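Local coordinates for protein beta-galactosidase BgaB (Bifidobacterium adolescentis, PDB 5VYM) that hydrolyses terminal non-reducing beta-D-galactose residues from beta-D-galactosides, acting most strongly on Gal(beta1-4)Gal and the oligosaccharides that contain it, at residues Leu10-Ala13 / Glu14-Trp17. Numbering follows the deposited sequence.
Sequences LFSA and ESEW
Glu14, in the first turn of helix 13-20, bends at chi2 (87°) and brings its carboxylate back to the helix start. There OE2 comes near Ala13 N, at 3.5 Å, a proximity rather than a bond. An acidic residue suits this place, since its charge should interact well with the positive end of the helix dipole. Ser15 follows, three residues after Ser12 at the N-cap position. Its OG meets Ser12 OG at 2.9 Å in a hydrogen bond that either hydroxyl could donate. Ser12 OG is turned to the helix start, 3.1 Å from Ser15 N. Small hydroxyl residues fit both buried positions, and Ser15 OG is also bonded to Ile71 N. Glu16 N then closes the first helical turn on Ser12 O (3.1 Å), while the flat ring of Phe11 lies obliquely against Glu16 CB, 4.2 Å from CE1. The long, flexible Glu16 chain lets OE1 accept a hydrogen bond from the backbone N of Trp32, a residue whose ring also packs edge-to-face with Phe11. Trp17 N continues the helical ladder to Ala13 O. Having CG beside its own backbone N (chi1 -57°), Trp17 folds its indole back along the helix, and Ala13 O sits 3.0 Å above one ring face, toward the rim. Ala13 CB makes an apolar contact with Trp17 CZ2 (4.1 Å); a small residue suits a place so close to the indole. A serine thus holds the N-cap position where inner strand 7-11 passes into helix 13-20, in the glutamine-amidotransferase-like alpha/beta trimerisation domain of family 42 beta-galactosidases.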
loop_
_atom_site.group_PDB
_atom_site.type_symbol
_atom_site.label_atom_id
_atom_site.label_comp_id
_atom_site.label_asym_id
_atom_site.label_seq_id
_atom_site.Cartn_x
_atom_site.Cartn_y
_atom_site.Cartn_z
ATOM N N LEU B 10 19.134 6.803 0.618
ATOM C CA LEU B 10 19.381 5.644 -0.226
ATOM C C LEU B 10 19.963 6.062 -1.568
ATOM O O LEU B 10 19.516 7.036 -2.182
ATOM C CB LEU B 10 18.094 4.852 -0.439
ATOM C CG LEU B 10 17.384 4.385 0.832
ATOM C CD1 LEU B 10 16.286 3.397 0.478
ATOM C CD2 LEU B 10 18.370 3.777 1.821
ATOM N N PHE B 11 20.964 5.312 -2.022
ATOM C CA PHE B 11 21.629 5.557 -3.294
ATOM C C PHE B 11 21.358 4.399 -4.244
ATOM O O PHE B 11 21.615 3.238 -3.906
ATOM C CB PHE B 11 23.136 5.744 -3.103
ATOM C CG PHE B 11 23.908 5.766 -4.388
ATOM C CD1 PHE B 11 23.752 6.810 -5.286
ATOM C CD2 PHE B 11 24.789 4.744 -4.701
ATOM C CE1 PHE B 11 24.459 6.834 -6.474
ATOM C CE2 PHE B 11 25.502 4.763 -5.887
ATOM C CZ PHE B 11 25.336 5.810 -6.774
ATOM N N SER B 12 20.845 4.719 -5.429
ATOM C CA SER B 12 20.542 3.740 -6.468
ATOM C C SER B 12 21.472 3.989 -7.648
ATOM O O SER B 12 21.348 5.007 -8.337
ATOM C CB SER B 12 19.080 3.834 -6.895
ATOM O OG SER B 12 18.854 3.099 -8.085
ATOM N N ALA B 13 22.401 3.058 -7.878
ATOM C CA ALA B 13 23.322 3.196 -9.003
ATOM C C ALA B 13 22.574 3.206 -10.330
ATOM O O ALA B 13 22.920 3.970 -11.240
ATOM C CB ALA B 13 24.357 2.071 -8.978
ATOM N N GLU B 14 21.544 2.366 -10.459
ATOM C CA GLU B 14 20.755 2.350 -11.685
ATOM C C GLU B 14 20.086 3.697 -11.928
ATOM O O GLU B 14 19.997 4.157 -13.072
ATOM C CB GLU B 14 19.711 1.231 -11.627
ATOM C CG GLU B 14 20.293 -0.177 -11.584
ATOM C CD GLU B 14 20.607 -0.646 -10.175
ATOM O OE1 GLU B 14 20.614 -1.874 -9.945
ATOM O OE2 GLU B 14 20.839 0.209 -9.295
ATOM N N SER B 15 19.615 4.349 -10.862
ATOM C CA SER B 15 19.015 5.672 -11.015
ATOM C C SER B 15 20.049 6.695 -11.470
ATOM O O SER B 15 19.733 7.600 -12.252
ATOM C CB SER B 15 18.363 6.112 -9.703
ATOM O OG SER B 15 17.340 5.210 -9.317
ATOM N N GLU B 16 21.290 6.565 -10.993
ATOM C CA GLU B 16 22.352 7.456 -11.448
ATOM C C GLU B 16 22.685 7.212 -12.915
ATOM O O GLU B 16 23.014 8.153 -13.648
ATOM C CB GLU B 16 23.593 7.282 -10.572
ATOM C CG GLU B 16 24.797 8.115 -11.002
ATOM C CD GLU B 16 24.572 9.615 -10.863
ATOM O OE1 GLU B 16 23.586 10.025 -10.212
ATOM O OE2 GLU B 16 25.390 10.388 -11.407
ATOM N N TRP B 17 22.602 5.957 -13.362
ATOM C CA TRP B 17 22.809 5.659 -14.777
ATOM C C TRP B 17 21.745 6.334 -15.634
ATOM O O TRP B 17 22.055 6.942 -16.665
ATOM C CB TRP B 17 22.801 4.147 -15.001
ATOM C CG TRP B 17 23.824 3.404 -14.196
ATOM C CD1 TRP B 17 24.932 3.923 -13.592
ATOM C CD2 TRP B 17 23.827 2.002 -13.902
ATOM N NE1 TRP B 17 25.626 2.930 -12.943
ATOM C CE2 TRP B 17 24.967 1.742 -13.117
ATOM C CE3 TRP B 17 22.976 0.942 -14.228
ATOM C CZ2 TRP B 17 25.277 0.466 -12.654
ATOM C CZ3 TRP B 17 23.285 -0.323 -13.766
ATOM C CH2 TRP B 17 24.426 -0.551 -12.988
#